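Local coordinates for mandelate racemase / muconate lactonizing enzyme, C-terminal domain protein (Pseudovibrio sp. JE062, PDB 4JHM) that belongs to the mandelate racemase / muconate lactonizing enzyme family of the enolase superfamily, pairing an N-terminal capping domain with a TIM-barrel-like domain, at residues E12-A17 / M360-V365; I39-T44 / E49-T54. All coordinates share one frame; numbering follows the deposited sequence.

Interaction 1. Residues E12-A17 / M360-V365; sequences ELYALA and MDWDAV
The rings of Tyr14 and Trp362 meet through CE2 of the tyrosine and CZ3 of the indole, 4.3 Å apart, in a helix-on-sheet contact of the capping domain of an enolase-superfamily fold. In its own plane the Tyr14 ring has Glu12 OE1 at its edge, 2.9 Å from OH in a weak hydrogen bond that ties two residues of one strand together. CB of the selenomethionine Met360 lies 3.7 Å above one face of the Trp362 indole, displaced toward its rim. The opposite face carries the guanidinium of Arg41 in a cation-pi contact, so the indole is sandwiched between an aliphatic chain and a charge.

The start of helix 362-368 lies against strand 8-16, and the chain then continues into strand 369-376, which borders 8-16 in the same antiparallel sheet. Farther along the interface, Leu16 CD1 meets Val365 CG1 at 3.9 Å, an apolar contact in which the two side chains meet at a slant. Leu16 has its CG wedged over the backbone (chi1 46°), which leaves CD1 beside Val365. Asp361 is the N-cap of that helix and caps the first turn, which bears Trp362 and Val365. Asp361 OD1 accepts a weak bond from Asp363 N and another from Ala364 N, which approaches at 2.9 Å from above the carboxylate plane.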
ATOM      1  N   GLU A  12     -50.248  14.113   4.984  1.00 87.79           N
ATOM      2  CA  GLU A  12     -50.575  14.971   3.848  1.00 87.28           C
ATOM      3  C   GLU A  12     -49.321  15.263   3.035  1.00 83.78           C
ATOM      4  O   GLU A  12     -48.295  15.666   3.588  1.00 84.99           O
ATOM      5  CB  GLU A  12     -51.173  16.290   4.329  1.00 90.65           C
ATOM      6  CG  GLU A  12     -52.555  16.170   4.944  1.00 94.84           C
ATOM      7  CD  GLU A  12     -53.062  17.490   5.489  1.00 96.15           C
ATOM      8  OE1 GLU A  12     -52.249  18.427   5.644  1.00 95.65           O
ATOM      9  OE2 GLU A  12     -54.272  17.586   5.770  1.00 99.42           O
ATOM     10  N   LEU A  13     -49.403  15.066   1.726  1.00 77.90           N
ATOM     11  CA  LEU A  13     -48.275  15.346   0.851  1.00 74.03           C
ATOM     12  C   LEU A  13     -48.548  16.590   0.026  1.00 72.33           C
ATOM     13  O   LEU A  13     -49.649  16.766  -0.484  1.00 71.88           O
ATOM     14  CB  LEU A  13     -48.014  14.163  -0.077  1.00 76.07           C
ATOM     15  CG  LEU A  13     -47.800  12.811   0.603  1.00 75.51           C
ATOM     16  CD1 LEU A  13     -47.313  11.790  -0.415  1.00 72.47           C
ATOM     17  CD2 LEU A  13     -46.825  12.942   1.763  1.00 75.23           C
ATOM     18  N   TYR A  14     -47.540  17.450  -0.102  1.00 72.99           N
ATOM     19  CA  TYR A  14     -47.675  18.673  -0.886  1.00 74.56           C
ATOM     20  C   TYR A  14     -46.478  18.902  -1.801  1.00 75.39           C
ATOM     21  O   TYR A  14     -45.347  18.525  -1.485  1.00 78.24           O
ATOM     22  CB  TYR A  14     -47.846  19.879   0.035  1.00 75.37           C
ATOM     23  CG  TYR A  14     -49.108  19.834   0.853  1.00 77.28           C
ATOM     24  CD1 TYR A  14     -50.318  20.241   0.316  1.00 82.64           C
ATOM     25  CD2 TYR A  14     -49.092  19.379   2.163  1.00 80.15           C
ATOM     26  CE1 TYR A  14     -51.480  20.196   1.060  1.00 87.67           C
ATOM     27  CE2 TYR A  14     -50.249  19.332   2.918  1.00 84.24           C
ATOM     28  CZ  TYR A  14     -51.439  19.741   2.360  1.00 85.20           C
ATOM     29  OH  TYR A  14     -52.591  19.696   3.100  1.00 88.96           O
ATOM     30  N   ALA A  15     -46.749  19.519  -2.943  1.00 73.71           N
ATOM     31  CA  ALA A  15     -45.710  19.953  -3.857  1.00 73.91           C
ATOM     32  C   ALA A  15     -46.103  21.339  -4.350  1.00 76.84           C
ATOM     33  O   ALA A  15     -47.042  21.488  -5.142  1.00 74.75           O
ATOM     34  CB  ALA A  15     -45.574  18.982  -5.021  1.00 72.48           C
ATOM     35  N   LEU A  16     -45.394  22.353  -3.864  1.00 73.49           N
ATOM     36  CA  LEU A  16     -45.745  23.732  -4.158  1.00 76.30           C
ATOM     37  C   LEU A  16     -44.592  24.483  -4.808  1.00 75.98           C
ATOM     38  O   LEU A  16     -43.453  24.021  -4.798  1.00 79.73           O
ATOM     39  CB  LEU A  16     -46.202  24.457  -2.886  1.00 80.02           C
ATOM     40  CG  LEU A  16     -45.363  24.296  -1.618  1.00 80.88           C
ATOM     41  CD1 LEU A  16     -45.522  25.506  -0.716  1.00 80.54           C
ATOM     42  CD2 LEU A  16     -45.742  23.027  -0.866  1.00 84.52           C
ATOM     43  N   ALA A  17     -44.909  25.641  -5.378  1.00 80.69           N
ATOM     44  CA  ALA A  17     -43.938  26.472  -6.085  1.00 78.82           C
ATOM     45  C   ALA A  17     -44.524  27.865  -6.313  1.00 78.34           C
ATOM     46  O   ALA A  17     -45.676  28.118  -5.975  1.00 77.20           O
ATOM     47  CB  ALA A  17     -43.561  25.832  -7.414  1.00 75.18           C
HETATM   48  N   MSE A 360     -45.735  26.865   9.633  1.00 92.07           N
HETATM   49  CA  MSE A 360     -46.109  27.095   8.245  1.00 91.15           C
HETATM   50  C   MSE A 360     -47.486  27.669   8.169  1.00 92.57           C
HETATM   51  O   MSE A 360     -48.346  27.346   8.987  1.00 90.56           O
HETATM   52  CB  MSE A 360     -46.103  25.780   7.475  1.00 91.74           C
HETATM   53  CG  MSE A 360     -44.714  25.154   7.425  1.00 91.20           C
HETATM   54 SE   MSE A 360     -43.763  25.762   5.810  1.00 93.61          SE
HETATM   55  CE  MSE A 360     -42.540  27.026   6.684  1.00 94.51           C
ATOM     56  N   ASP A 361     -47.696  28.538   7.184  1.00 92.20           N
ATOM     57  CA  ASP A 361     -49.025  29.024   6.839  1.00 91.03           C
ATOM     58  C   ASP A 361     -49.654  27.997   5.906  1.00 90.88           C
ATOM     59  O   ASP A 361     -49.216  27.833   4.767  1.00 89.13           O
ATOM     60  CB  ASP A 361     -48.930  30.390   6.159  1.00 91.11           C
ATOM     61  CG  ASP A 361     -50.277  30.916   5.701  1.00 93.44           C
ATOM     62  OD1 ASP A 361     -51.203  30.105   5.489  1.00 98.08           O
ATOM     63  OD2 ASP A 361     -50.407  32.147   5.548  1.00 93.28           O
ATOM     64  N   TRP A 362     -50.674  27.301   6.392  1.00 91.80           N
ATOM     65  CA  TRP A 362     -51.198  26.139   5.682  1.00 92.01           C
ATOM     66  C   TRP A 362     -52.242  26.503   4.633  1.00 94.80           C
ATOM     67  O   TRP A 362     -52.567  25.692   3.762  1.00 95.76           O
ATOM     68  CB  TRP A 362     -51.740  25.115   6.678  1.00 91.02           C
ATOM     69  CG  TRP A 362     -50.635  24.485   7.463  1.00 89.10           C
ATOM     70  CD1 TRP A 362     -50.338  24.687   8.780  1.00 90.08           C
ATOM     71  CD2 TRP A 362     -49.648  23.578   6.964  1.00 84.34           C
ATOM     72  NE1 TRP A 362     -49.238  23.944   9.136  1.00 87.84           N
ATOM     73  CE2 TRP A 362     -48.796  23.256   8.037  1.00 86.41           C
ATOM     74  CE3 TRP A 362     -49.410  23.000   5.715  1.00 82.18           C
ATOM     75  CZ2 TRP A 362     -47.717  22.380   7.898  1.00 85.87           C
ATOM     76  CZ3 TRP A 362     -48.342  22.129   5.575  1.00 83.73           C
ATOM     77  CH2 TRP A 362     -47.508  21.827   6.663  1.00 83.86           C
ATOM     78  N   ASP A 363     -52.760  27.720   4.707  1.00 96.17           N
ATOM     79  CA  ASP A 363     -53.628  28.221   3.650  1.00 98.55           C
ATOM     80  C   ASP A 363     -52.771  28.725   2.497  1.00 95.12           C
ATOM     81  O   ASP A 363     -53.231  28.791   1.358  1.00 96.32           O
ATOM     82  CB  ASP A 363     -54.553  29.323   4.174  1.00 98.95           C
ATOM     83  CG  ASP A 363     -55.600  28.789   5.127  1.00 98.00           C
ATOM     84  OD1 ASP A 363     -55.278  27.854   5.891  1.00 94.68           O
ATOM     85  OD2 ASP A 363     -56.742  29.291   5.104  1.00 98.51           O
ATOM     86  N   ALA A 364     -51.521  29.065   2.804  1.00 92.14           N
ATOM     87  CA  ALA A 364     -50.590  29.560   1.799  1.00 89.49           C
ATOM     88  C   ALA A 364     -50.088  28.412   0.939  1.00 89.61           C
ATOM     89  O   ALA A 364     -49.996  28.543  -0.283  1.00 88.30           O
ATOM     90  CB  ALA A 364     -49.423  30.282   2.458  1.00 86.48           C
ATOM     91  N   VAL A 365     -49.764  27.289   1.575  1.00 90.18           N
ATOM     92  CA  VAL A 365     -49.278  26.127   0.839  1.00 92.06           C
ATOM     93  C   VAL A 365     -50.387  25.572  -0.049  1.00 93.02           C
ATOM     94  O   VAL A 365     -50.173  25.343  -1.241  1.00 91.38           O
ATOM     95  CB  VAL A 365     -48.726  25.011   1.760  1.00 93.10           C
ATOM     96  CG1 VAL A 365     -47.569  25.527   2.599  1.00 92.93           C
ATOM     97  CG2 VAL A 365     -49.818  24.443   2.651  1.00 99.49           C
TER

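Interaction 2. Residues I39-T44 / E49-T54; sequences IVRLFT and EGLGAT
Strands 39-44 and 50-54 run antiparallel, with 164° between their directions, and form the two arms of a beta hairpin in the capping domain. Val40 with Gly52 and Leu42 with Gly50 are the hydrogen-bonded pairs, each closed by two backbone bonds. Val40 N reaches Gly52 O at 2.9 Å, and Gly50 N reaches Leu42 O at 2.7 Å. Ile39 with Ala53 and Arg41 with Leu51 are the non-hydrogen-bonded pairs.

Val40 and Leu42 face helix 100-119, each opposite a glycine; within these two pairs only strand 34-44 contributes a side chain to this face. The other face carries Ile39, Arg41, Leu51 and Ala53. There Ile39 CG1 rests 4.1 Å from Ala53 CB, while the aliphatic part of Arg41 runs alongside Leu51, both side chains pointing the same way. Arg41, bent at chi2 and chi3, turns its guanidinium to Glu49, whose carboxylate plane stands 60° from it. The Phe43 ring lies beside the Glu49 side chain, CE1 3.3 Å from OE2. Glu49 starts with CG tucked over its own main chain (chi1 72°) and then extends to a bent salt bridge: Arg41 NH1 meets Glu49 OE2 at 2.8 Å on the syn side, tilted out of the carboxylate plane.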
ATOM      1  N   ILE A  39     -43.498  18.841   0.727  1.00 76.45           N
ATOM      2  CA  ILE A  39     -43.734  18.831   2.161  1.00 77.85           C
ATOM      3  C   ILE A  39     -44.514  17.605   2.610  1.00 82.61           C
ATOM      4  O   ILE A  39     -45.551  17.267   2.035  1.00 82.94           O
ATOM      5  CB  ILE A  39     -44.488  20.091   2.613  1.00 79.04           C
ATOM      6  CG1 ILE A  39     -43.575  21.312   2.508  1.00 80.65           C
ATOM      7  CG2 ILE A  39     -44.975  19.928   4.043  1.00 79.53           C
ATOM      8  CD1 ILE A  39     -44.268  22.628   2.798  1.00 82.63           C
ATOM      9  N   VAL A  40     -43.993  16.945   3.641  1.00 85.91           N
ATOM     10  CA  VAL A  40     -44.687  15.856   4.310  1.00 87.09           C
ATOM     11  C   VAL A  40     -45.165  16.338   5.671  1.00 91.83           C
ATOM     12  O   VAL A  40     -44.353  16.734   6.509  1.00 91.70           O
ATOM     13  CB  VAL A  40     -43.764  14.646   4.538  1.00 87.13           C
ATOM     14  CG1 VAL A  40     -44.492  13.570   5.330  1.00 92.04           C
ATOM     15  CG2 VAL A  40     -43.266  14.091   3.214  1.00 87.76           C
ATOM     16  N   ARG A  41     -46.478  16.312   5.888  1.00 92.46           N
ATOM     17  CA  ARG A  41     -47.041  16.673   7.181  1.00 95.27           C
ATOM     18  C   ARG A  41     -47.652  15.447   7.852  1.00 96.07           C
ATOM     19  O   ARG A  41     -48.633  14.891   7.364  1.00104.44           O
ATOM     20  CB  ARG A  41     -48.105  17.764   7.030  1.00100.88           C
ATOM     21  CG  ARG A  41     -48.186  18.683   8.240  1.00101.20           C
ATOM     22  CD  ARG A  41     -49.608  18.928   8.700  1.00102.10           C
ATOM     23  NE  ARG A  41     -50.307  19.923   7.892  1.00101.85           N
ATOM     24  CZ  ARG A  41     -51.333  20.649   8.328  1.00 99.17           C
ATOM     25  NH1 ARG A  41     -51.778  20.504   9.569  1.00100.45           N
ATOM     26  NH2 ARG A  41     -51.913  21.529   7.529  1.00101.22           N
ATOM     27  N   LEU A  42     -47.070  15.030   8.973  1.00 92.27           N
ATOM     28  CA  LEU A  42     -47.543  13.851   9.689  1.00 91.00           C
ATOM     29  C   LEU A  42     -48.444  14.253  10.847  1.00 95.01           C
ATOM     30  O   LEU A  42     -48.165  15.223  11.549  1.00 93.99           O
ATOM     31  CB  LEU A  42     -46.365  13.047  10.234  1.00 88.67           C
ATOM     32  CG  LEU A  42     -45.346  12.521   9.223  1.00 89.14           C
ATOM     33  CD1 LEU A  42     -44.143  11.950   9.958  1.00 89.44           C
ATOM     34  CD2 LEU A  42     -45.962  11.476   8.305  1.00 88.56           C
ATOM     35  N   PHE A  43     -49.518  13.494  11.042  1.00 94.87           N
ATOM     36  CA  PHE A  43     -50.423  13.698  12.166  1.00 96.27           C
ATOM     37  C   PHE A  43     -50.349  12.500  13.111  1.00 96.33           C
ATOM     38  O   PHE A  43     -49.917  11.418  12.717  1.00 94.42           O
ATOM     39  CB  PHE A  43     -51.861  13.866  11.671  1.00 97.97           C
ATOM     40  CG  PHE A  43     -52.106  15.140  10.905  1.00 99.19           C
ATOM     41  CD1 PHE A  43     -52.408  16.320  11.570  1.00102.15           C
ATOM     42  CD2 PHE A  43     -52.067  15.150   9.519  1.00 99.68           C
ATOM     43  CE1 PHE A  43     -52.651  17.490  10.869  1.00100.92           C
ATOM     44  CE2 PHE A  43     -52.312  16.315   8.813  1.00100.72           C
ATOM     45  CZ  PHE A  43     -52.607  17.486   9.487  1.00 98.76           C
ATOM     46  N   THR A  44     -50.782  12.697  14.355  1.00 98.50           N
ATOM     47  CA  THR A  44     -50.764  11.634  15.360  1.00100.13           C
ATOM     48  C   THR A  44     -52.121  11.482  16.054  1.00102.76           C
ATOM     49  O   THR A  44     -53.103  12.118  15.671  1.00100.67           O
ATOM     50  CB  THR A  44     -49.682  11.894  16.426  1.00100.15           C
ATOM     51  OG1 THR A  44     -49.868  13.196  16.992  1.00102.47           O
ATOM     52  CG2 THR A  44     -48.297  11.808  15.812  1.00 99.81           C
ATOM     53  N   GLU A  49     -48.381  17.164  15.262  1.00 94.36           N
ATOM     54  CA  GLU A  49     -48.068  17.062  13.836  1.00 95.04           C
ATOM     55  C   GLU A  49     -46.604  17.370  13.528  1.00 90.94           C
ATOM     56  O   GLU A  49     -46.003  18.255  14.138  1.00 90.62           O
ATOM     57  CB  GLU A  49     -48.992  17.964  13.009  1.00 97.35           C
ATOM     58  CG  GLU A  49     -48.728  19.457  13.132  1.00 99.51           C
ATOM     59  CD  GLU A  49     -49.636  20.276  12.229  1.00103.26           C
ATOM     60  OE1 GLU A  49     -49.148  21.260  11.628  1.00103.00           O
ATOM     61  OE2 GLU A  49     -50.835  19.926  12.112  1.00 98.35           O
ATOM     62  N   GLY A  50     -46.039  16.630  12.576  1.00 89.32           N
ATOM     63  CA  GLY A  50     -44.625  16.760  12.219  1.00 84.01           C
ATOM     64  C   GLY A  50     -44.437  17.231  10.793  1.00 81.65           C
ATOM     65  O   GLY A  50     -45.165  16.814   9.894  1.00 78.10           O
ATOM     66  N   LEU A  51     -43.456  18.105  10.588  1.00 84.68           N
ATOM     67  CA  LEU A  51     -43.179  18.652   9.265  1.00 84.66           C
ATOM     68  C   LEU A  51     -41.792  18.260   8.772  1.00 84.93           C
ATOM     69  O   LEU A  51     -40.807  18.337   9.509  1.00 83.40           O
ATOM     70  CB  LEU A  51     -43.273  20.177   9.277  1.00 86.06           C
ATOM     71  CG  LEU A  51     -44.388  20.807  10.107  1.00 89.22           C
ATOM     72  CD1 LEU A  51     -44.339  22.318   9.940  1.00 88.35           C
ATOM     73  CD2 LEU A  51     -45.746  20.250   9.713  1.00 90.45           C
ATOM     74  N   GLY A  52     -41.734  17.847   7.510  1.00 86.11           N
ATOM     75  CA  GLY A  52     -40.475  17.579   6.826  1.00 82.26           C
ATOM     76  C   GLY A  52     -40.614  18.037   5.393  1.00 78.70           C
ATOM     77  O   GLY A  52     -41.728  18.252   4.921  1.00 78.89           O
ATOM     78  N   ALA A  53     -39.493  18.190   4.697  1.00 76.29           N
ATOM     79  CA  ALA A  53     -39.517  18.724   3.343  1.00 73.90           C
ATOM     80  C   ALA A  53     -38.234  18.427   2.588  1.00 74.24           C
ATOM     81  O   ALA A  53     -37.150  18.423   3.168  1.00 84.75           O
ATOM     82  CB  ALA A  53     -39.743  20.225   3.384  1.00 74.98           C
ATOM     83  N   THR A  54     -38.364  18.180   1.291  1.00 68.86           N
ATOM     84  CA  THR A  54     -37.206  18.095   0.419  1.00 69.82           C
ATOM     85  C   THR A  54     -37.475  18.850  -0.880  1.00 72.82           C
ATOM     86  O   THR A  54     -38.605  18.915  -1.366  1.00 67.40           O
ATOM     87  CB  THR A  54     -36.810  16.640   0.100  1.00 69.27           C
ATOM     88  OG1 THR A  54     -35.498  16.622  -0.475  1.00 62.32           O
ATOM     89  CG2 THR A  54     -37.799  16.005  -0.871  1.00 71.12           C
TER

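Interactions 1 and 2, with centres about 11 Å apart, both reach one four-stranded antiparallel sheet ordered 50-58, 34-44, 8-16, 369-376; 12-17, 39-44 and 49-54 lie on its strands, and the helix start at Trp362 packs on it. The two central strands join them: Tyr14 O and Ile39 N are 2.9 Å apart, a probable hydrogen bond, and Glu12 forms a long, weak ion pair with Arg41. Along the chain, 12-17 comes first, the hairpin of interaction 2 follows, and 360-365 returns only after the barrel has been built. The capping domain is therefore completed by the C-terminal part of the chain. Trp362 also reaches the hairpin, packing against Leu51.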